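PDB 3QAT: malonyl CoA-acyl carrier protein transacylase from Bartonella henselae, which probably transfers the malonyl group from malonyl-CoA to acyl carrier protein, supplying malonyl units for fatty acid biosynthesis. Local coordinates for residues 34-39 against 70-75; 234-239 against 250-255. All blocks are in the same frame, centred on the assembly; numbering follows the deposited sequence.

Two ways of packing against a helix are compared here within one acyltransferase chain. Contact 1 joins helix 30-43 to helix 62-82 through side chains that are all buried, with valines and a phenylalanine of one helix set against alanines, methionines and a valine of the other. Contact 2 sets the turn after strand 234-235 against helix 246-258; it is partly buried, smaller in buried area, and mixes aliphatic touches with a water between backbone atoms and an exposed glutamine. The two share no helix or strand, and their nearest atoms lie about 11 Å apart. Both nevertheless have ties to helix 100-107, through Met-70 and Met-74 in contact 1 and through Leu-234 and Leu-253 in contact 2.

Contact 1. Residues 34-39 against 70-75; sequences MVFEEV and MAVSMA
The ring of Phe-36 presents its rim to Val-72, whose CG2 lies near the ring plane and 3.8 Å from CZ. Ala-71 and Ala-75, one turn apart on the same helix, come at the ring obliquely, Ala-71 CB approaching CE1 and Ala-75 CB approaching CE2, each at 3.8 Å. With CG beside its backbone N (chi1 -68°), Phe-36 sends the far end of the ring to helix 62-82 although its CB does not point there. Beyond the two segments the ring also meets that of Phe-52, with planes inclined at about 55°, and touches Thr-26.

Val-35, the residue before it, points its CB at helix 62-82. Its CG1 presses on the main chain of the other helix, 3.4 Å from Ala-71 O and 4.0 Å from Met-74 CB. That carbonyl accepts the helical bond from Ala-75 N, and the methyl packs beside it. One turn on, Val-39 CG2 rests 4.1 Å from Ala-71 CB and meets the methyl end of Met-70, whose chain folds back at chi2 and chi3 to bring CE there.

The segment axes run roughly antiparallel, at 145°, and approach to 9.0 Å. Helix 62-82 is the inner partner: Ser-73 turns from the interface and bonds through OG to Ile-281 O, at the end of a strand of the parallel sheet, so helix 30-43 forms a layer outside it. With alanines beneath branched and aromatic groups, the joint rests on shape and the exclusion of water, not on polar pairing between the segments.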
ATOM      1  N   MET A  34      18.420   0.748  12.735  1.00 11.16           N
ATOM      2  CA  MET A  34      18.321  -0.700  12.967  1.00 10.46           C
ATOM      3  C   MET A  34      17.243  -1.378  12.132  1.00  9.52           C
ATOM      4  O   MET A  34      17.398  -2.524  11.777  1.00  9.33           O
ATOM      5  CB  MET A  34      18.101  -0.990  14.457  1.00 11.24           C
ATOM      6  CG  MET A  34      19.328  -0.689  15.269  1.00 12.61           C
ATOM      7  SD  MET A  34      19.171  -1.064  17.035  1.00 15.10           S
ATOM      8  CE  MET A  34      17.734  -0.115  17.503  1.00 13.12           C
ATOM      9  N   VAL A  35      16.159  -0.676  11.827  1.00  9.52           N
ATOM     10  CA  VAL A  35      15.140  -1.265  10.929  1.00  8.05           C
ATOM     11  C   VAL A  35      15.751  -1.578   9.561  1.00  7.92           C
ATOM     12  O   VAL A  35      15.600  -2.706   9.055  1.00  8.37           O
ATOM     13  CB  VAL A  35      13.908  -0.333  10.791  1.00  7.95           C
ATOM     14  CG1 VAL A  35      13.013  -0.746   9.592  1.00  9.41           C
ATOM     15  CG2 VAL A  35      13.122  -0.337  12.093  1.00  9.13           C
ATOM     16  N   PHE A  36      16.482  -0.627   8.975  1.00  8.96           N
ATOM     17  CA  PHE A  36      17.123  -0.885   7.668  1.00  9.07           C
ATOM     18  C   PHE A  36      18.173  -1.971   7.733  1.00  9.20           C
ATOM     19  O   PHE A  36      18.270  -2.791   6.825  1.00  9.45           O
ATOM     20  CB  PHE A  36      17.690   0.392   7.036  1.00 10.24           C
ATOM     21  CG  PHE A  36      16.625   1.369   6.617  1.00  9.30           C
ATOM     22  CD1 PHE A  36      16.066   1.311   5.337  1.00 10.40           C
ATOM     23  CD2 PHE A  36      16.156   2.344   7.498  1.00 11.82           C
ATOM     24  CE1 PHE A  36      15.063   2.220   4.967  1.00 11.77           C
ATOM     25  CE2 PHE A  36      15.166   3.256   7.118  1.00 12.45           C
ATOM     26  CZ  PHE A  36      14.611   3.187   5.860  1.00 11.34           C
ATOM     27  N   GLU A  37      18.963  -1.984   8.810  1.00  9.68           N
ATOM     28  CA  GLU A  37      19.934  -3.047   8.987  1.00  9.27           C
ATOM     29  C   GLU A  37      19.281  -4.424   9.028  1.00  8.69           C
ATOM     30  O   GLU A  37      19.789  -5.371   8.420  1.00  8.31           O
ATOM     31  CB  GLU A  37      20.716  -2.814  10.280  1.00 10.22           C
ATOM     32  CG  GLU A  37      21.657  -1.616  10.205  1.00 12.01           C
ATOM     33  CD  GLU A  37      22.252  -1.298  11.553  1.00 16.11           C
ATOM     34  OE1 GLU A  37      21.928  -2.015  12.519  1.00 15.54           O
ATOM     35  OE2 GLU A  37      23.059  -0.353  11.642  1.00 16.92           O
ATOM     36  N   GLU A  38      18.151  -4.537   9.747  1.00  8.56           N
ATOM     37  CA  GLU A  38      17.489  -5.822   9.888  1.00  8.54           C
ATOM     38  C   GLU A  38      16.849  -6.246   8.563  1.00  8.27           C
ATOM     39  O   GLU A  38      16.907  -7.425   8.201  1.00  8.28           O
ATOM     40  CB  GLU A  38      16.448  -5.822  11.020  1.00  8.42           C
ATOM     41  CG  GLU A  38      15.803  -7.199  11.140  1.00  9.33           C
ATOM     42  CD  GLU A  38      14.957  -7.398  12.387  1.00 11.11           C
ATOM     43  OE1 GLU A  38      14.804  -6.450  13.183  1.00 11.08           O
ATOM     44  OE2 GLU A  38      14.428  -8.514  12.529  1.00 13.56           O
ATOM     45  N   VAL A  39      16.217  -5.292   7.879  1.00  8.12           N
ATOM     46  CA  VAL A  39      15.671  -5.622   6.556  1.00  7.91           C
ATOM     47  C   VAL A  39      16.744  -6.145   5.578  1.00  8.63           C
ATOM     48  O   VAL A  39      16.536  -7.170   4.902  1.00  7.83           O
ATOM     49  CB  VAL A  39      14.853  -4.451   5.995  1.00  7.11           C
ATOM     50  CG1 VAL A  39      14.506  -4.708   4.521  1.00  8.49           C
ATOM     51  CG2 VAL A  39      13.590  -4.286   6.848  1.00  7.50           C
ATOM     52  N   MET A  70       8.084  -0.590   3.154  1.00  5.12           N
ATOM     53  CA  MET A  70       7.752  -1.083   4.485  1.00  5.85           C
ATOM     54  C   MET A  70       8.849  -0.676   5.478  1.00  6.10           C
ATOM     55  O   MET A  70       8.543  -0.231   6.584  1.00  6.89           O
ATOM     56  CB  MET A  70       7.560  -2.612   4.461  1.00  6.66           C
ATOM     57  CG  MET A  70       7.214  -3.265   5.825  1.00  6.58           C
ATOM     58  SD  MET A  70       8.711  -3.601   6.813  1.00  7.51           S
ATOM     59  CE  MET A  70       9.571  -4.783   5.778  1.00  7.34           C
ATOM     60  N   ALA A  71      10.116  -0.779   5.062  1.00  5.94           N
ATOM     61  CA  ALA A  71      11.241  -0.421   5.967  1.00  5.60           C
ATOM     62  C   ALA A  71      11.119   1.049   6.394  1.00  6.42           C
ATOM     63  O   ALA A  71      11.293   1.360   7.563  1.00  6.92           O
ATOM     64  CB  ALA A  71      12.578  -0.647   5.283  1.00  6.36           C
ATOM     65  N   VAL A  72      10.833   1.945   5.447  1.00  6.26           N
ATOM     66  CA  VAL A  72      10.702   3.358   5.803  1.00  7.11           C
ATOM     67  C   VAL A  72       9.561   3.531   6.807  1.00  7.33           C
ATOM     68  O   VAL A  72       9.726   4.217   7.819  1.00  7.03           O
ATOM     69  CB  VAL A  72      10.469   4.230   4.570  1.00  7.53           C
ATOM     70  CG1 VAL A  72      10.232   5.704   4.977  1.00  9.42           C
ATOM     71  CG2 VAL A  72      11.676   4.110   3.626  1.00  8.78           C
ATOM     72  N   SER A  73       8.414   2.901   6.549  1.00  6.63           N
ATOM     73  CA  SER A  73       7.285   3.004   7.471  1.00  6.72           C
ATOM     74  C   SER A  73       7.636   2.479   8.864  1.00  7.08           C
ATOM     75  O   SER A  73       7.343   3.121   9.886  1.00  7.14           O
ATOM     76  CB  SER A  73       6.047   2.269   6.940  1.00  6.88           C
ATOM     77  OG  SER A  73       5.442   2.959   5.864  1.00  6.56           O
ATOM     78  N   MET A  74       8.274   1.317   8.893  1.00  7.10           N
ATOM     79  CA  MET A  74       8.631   0.709  10.205  1.00  8.11           C
ATOM     80  C   MET A  74       9.723   1.495  10.932  1.00  8.39           C
ATOM     81  O   MET A  74       9.720   1.553  12.160  1.00  8.95           O
ATOM     82  CB  MET A  74       9.014  -0.766  10.037  1.00  8.44           C
ATOM     83  CG  MET A  74       7.783  -1.660   9.832  1.00 10.49           C
ATOM     84  SD  MET A  74       6.511  -1.507  11.135  1.00 11.03           S
ATOM     85  CE  MET A  74       7.462  -1.877  12.614  1.00 12.90           C
ATOM     86  N   ALA A  75      10.633   2.139  10.190  1.00  8.14           N
ATOM     87  CA  ALA A  75      11.614   3.036  10.845  1.00  9.35           C
ATOM     88  C   ALA A  75      10.863   4.172  11.569  1.00  9.69           C
ATOM     89  O   ALA A  75      11.156   4.477  12.734  1.00  9.62           O
ATOM     90  CB  ALA A  75      12.591   3.626   9.819  1.00  8.77           C
TER

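Contact 2. Residues 234-239 against 250-255; sequences LIANVS and VSLLVQ
A water bridges Val-238 and Leu-252: it accepts from Val-238 N at 3.2 Å and donates, in a weak bond, to Leu-252 O at 3.3 Å. It thus ties the turn to the helix through backbone atoms alone. The Leu-252 carbonyl also has a hydrocarbon neighbour, Val-238 CG2, 3.8 Å from the oxygen.

The two methyls of Val-238 divide the work. While CG2 faces the helix backbone, CG1, anti to the backbone N (chi1 165°), lies 4.0 Å from Leu-252 CD2 and 3.6 Å from Gln-255 OE1, the glutamine side chain crossing the valine at about a right angle. The other leucine branch reaches farther along the turn, with Leu-252 CD1 at 4.0 Å from Ala-236 CB and at the same distance from Ser-239 OG. The touch between that hydroxyl and CD1 is van der Waals; its polar partner is Glu-243 OE2, to which it is hydrogen-bonded.

Residues 236-239 form a beta turn close to type I, closed by a weak bond from Ser-239 N to Ala-236 O. Its corner holds Asn-237, whose ND2 bonds Gly-96 O and whose OD1 accepts from both Ser-98 N and Gln-256 NE2. The Gly-96, Ser-98 and Gly-100 pattern is consistent with a nucleophile elbow, as in acyltransferases of this family, and the turn would then brace it.

On the solvent side Gln-255 extends beyond CG along its own helix. Its NE2 bonds Ser-251 OG in one of two serine conformers, which makes that bond doubtful as a permanent tether.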
ATOM      1  N   LEU A 234      -6.991  -4.184  11.616  1.00 10.69           N
ATOM      2  CA  LEU A 234      -6.661  -3.765  10.259  1.00  9.73           C
ATOM      3  C   LEU A 234      -7.937  -3.528   9.443  1.00 10.75           C
ATOM      4  O   LEU A 234      -8.801  -4.424   9.357  1.00 11.51           O
ATOM      5  CB  LEU A 234      -5.849  -4.887   9.618  1.00 10.49           C
ATOM      6  CG  LEU A 234      -5.492  -4.649   8.140  1.00  8.27           C
ATOM      7  CD1 LEU A 234      -4.311  -3.677   8.001  1.00  9.51           C
ATOM      8  CD2 LEU A 234      -5.233  -5.977   7.406  1.00  9.73           C
ATOM      9  N   ILE A 235      -8.049  -2.362   8.792  1.00  9.52           N
ATOM     10  CA  ILE A 235      -9.176  -2.171   7.882  1.00 10.10           C
ATOM     11  C   ILE A 235      -8.711  -2.689   6.508  1.00  9.71           C
ATOM     12  O   ILE A 235      -8.004  -1.991   5.780  1.00 10.46           O
ATOM     13  CB  ILE A 235      -9.617  -0.692   7.779  1.00  9.82           C
ATOM     14  CG1 ILE A 235      -9.758  -0.051   9.161  1.00 10.43           C
ATOM     15  CG2 ILE A 235     -10.937  -0.588   6.957  1.00 11.09           C
ATOM     16  CD1 ILE A 235     -10.679  -0.822  10.158  1.00 12.19           C
ATOM     17  N   ALA A 236      -9.063  -3.927   6.193  1.00 10.64           N
ATOM     18  CA  ALA A 236      -8.499  -4.627   5.038  1.00 10.36           C
ATOM     19  C   ALA A 236      -8.962  -4.049   3.720  1.00 10.59           C
ATOM     20  O   ALA A 236     -10.113  -3.648   3.566  1.00 10.05           O
ATOM     21  CB  ALA A 236      -8.812  -6.137   5.096  1.00 11.38           C
ATOM     22  N   ASN A 237      -8.060  -4.050   2.738  1.00  9.54           N
ATOM     23  CA  ASN A 237      -8.366  -3.532   1.407  1.00  9.26           C
ATOM     24  C   ASN A 237      -9.565  -4.228   0.738  1.00 10.05           C
ATOM     25  O   ASN A 237     -10.267  -3.600  -0.056  1.00 10.06           O
ATOM     26  CB  ASN A 237      -7.166  -3.743   0.444  1.00  8.13           C
ATOM     27  CG  ASN A 237      -5.959  -2.855   0.704  1.00  8.56           C
ATOM     28  OD1 ASN A 237      -4.943  -3.074   0.055  1.00  8.24           O
ATOM     29  ND2 ASN A 237      -6.065  -1.830   1.544  1.00  6.91           N
ATOM     30  N   VAL A 238      -9.788  -5.518   1.058  1.00 10.93           N
ATOM     31  CA  VAL A 238     -10.789  -6.338   0.379  1.00 12.44           C
ATOM     32  C   VAL A 238     -12.149  -6.206   1.065  1.00 12.51           C
ATOM     33  O   VAL A 238     -13.186  -6.198   0.397  1.00 13.30           O
ATOM     34  CB  VAL A 238     -10.329  -7.835   0.337  1.00 13.49           C
ATOM     35  CG1 VAL A 238     -11.466  -8.809  -0.022  1.00 16.40           C
ATOM     36  CG2 VAL A 238      -9.179  -7.954  -0.671  1.00 15.18           C
ATOM     37  N   SER A 239     -12.119  -6.052   2.380  1.00 12.70           N
ATOM     38  CA  SER A 239     -13.351  -6.159   3.199  1.00 13.18           C
ATOM     39  C   SER A 239     -13.862  -4.829   3.756  1.00 13.37           C
ATOM     40  O   SER A 239     -15.069  -4.685   4.018  1.00 13.69           O
ATOM     41  CB  SER A 239     -13.138  -7.131   4.347  1.00 14.05           C
ATOM     42  OG  SER A 239     -12.159  -6.630   5.259  1.00 13.50           O
ATOM     43  N   VAL A 250      -4.959 -13.598   6.801  1.00 13.29           N
ATOM     44  CA  VAL A 250      -4.172 -14.290   5.769  1.00 14.45           C
ATOM     45  C   VAL A 250      -5.010 -14.495   4.507  1.00 14.08           C
ATOM     46  O   VAL A 250      -4.547 -14.224   3.387  1.00 13.12           O
ATOM     47  CB  VAL A 250      -3.565 -15.636   6.287  1.00 14.36           C
ATOM     48  CG1 VAL A 250      -3.217 -16.593   5.124  1.00 17.89           C
ATOM     49  CG2 VAL A 250      -2.358 -15.344   7.156  1.00 17.84           C
ATOM     50  N   SER A 251      -6.267 -14.936   4.666  1.00 13.22           N
ATOM     51  CA  SER A 251      -7.115 -15.180   3.514  0.70 14.09           C
ATOM     52  C   SER A 251      -7.346 -13.884   2.723  1.00 13.26           C
ATOM     53  O   SER A 251      -7.286 -13.875   1.494  1.00 13.31           O
ATOM     54  CB  SER A 251      -8.440 -15.803   3.964  0.70 15.46           C
ATOM     55  OG  SER A 251      -9.325 -15.943   2.875  0.70 18.28           O
ATOM     56  N   LEU A 252      -7.581 -12.800   3.443  1.00 12.55           N
ATOM     57  CA  LEU A 252      -7.812 -11.494   2.824  1.00 11.35           C
ATOM     58  C   LEU A 252      -6.581 -10.919   2.131  1.00 11.42           C
ATOM     59  O   LEU A 252      -6.735 -10.256   1.111  1.00 10.30           O
ATOM     60  CB  LEU A 252      -8.354 -10.498   3.842  1.00 12.26           C
ATOM     61  CG  LEU A 252      -9.722 -10.823   4.450  1.00 13.09           C
ATOM     62  CD1 LEU A 252      -9.918  -9.929   5.658  1.00 14.55           C
ATOM     63  CD2 LEU A 252     -10.865 -10.624   3.436  1.00 17.71           C
ATOM     64  N   LEU A 253      -5.390 -11.189   2.682  1.00 10.05           N
ATOM     65  CA  LEU A 253      -4.132 -10.807   1.981  1.00  9.02           C
ATOM     66  C   LEU A 253      -3.975 -11.562   0.646  1.00  9.28           C
ATOM     67  O   LEU A 253      -3.525 -10.973  -0.357  1.00  9.76           O
ATOM     68  CB  LEU A 253      -2.912 -11.038   2.869  1.00  8.68           C
ATOM     69  CG  LEU A 253      -2.800 -10.154   4.115  1.00  8.70           C
ATOM     70  CD1 LEU A 253      -1.618 -10.641   4.932  1.00 10.19           C
ATOM     71  CD2 LEU A 253      -2.581  -8.693   3.722  1.00 10.63           C
ATOM     72  N   VAL A 254      -4.355 -12.842   0.627  1.00 10.18           N
ATOM     73  CA  VAL A 254      -4.315 -13.616  -0.612  1.00 10.78           C
ATOM     74  C   VAL A 254      -5.333 -13.072  -1.633  1.00 11.10           C
ATOM     75  O   VAL A 254      -5.006 -12.866  -2.825  1.00 11.62           O
ATOM     76  CB  VAL A 254      -4.537 -15.128  -0.326  1.00 10.53           C
ATOM     77  CG1 VAL A 254      -4.660 -15.909  -1.633  1.00 12.76           C
ATOM     78  CG2 VAL A 254      -3.383 -15.706   0.518  1.00 11.53           C
ATOM     79  N   GLN A 255      -6.566 -12.841  -1.172  1.00 11.86           N
ATOM     80  CA  GLN A 255      -7.618 -12.291  -2.030  1.00 12.89           C
ATOM     81  C   GLN A 255      -7.240 -10.912  -2.585  1.00 12.13           C
ATOM     82  O   GLN A 255      -7.578 -10.567  -3.729  1.00 12.68           O
ATOM     83  CB  GLN A 255      -8.915 -12.164  -1.240  1.00 14.01           C
ATOM     84  CG  GLN A 255      -9.538 -13.489  -0.831  1.00 18.65           C
ATOM     85  CD  GLN A 255     -10.690 -13.288   0.148  1.00 22.04           C
ATOM     86  OE1 GLN A 255     -11.538 -12.411  -0.042  1.00 24.93           O
ATOM     87  NE2 GLN A 255     -10.715 -14.087   1.205  1.00 26.22           N
TER
HETATM   88  O   HOH W   1      -7.225  -7.130   2.082  1.00  8.28           O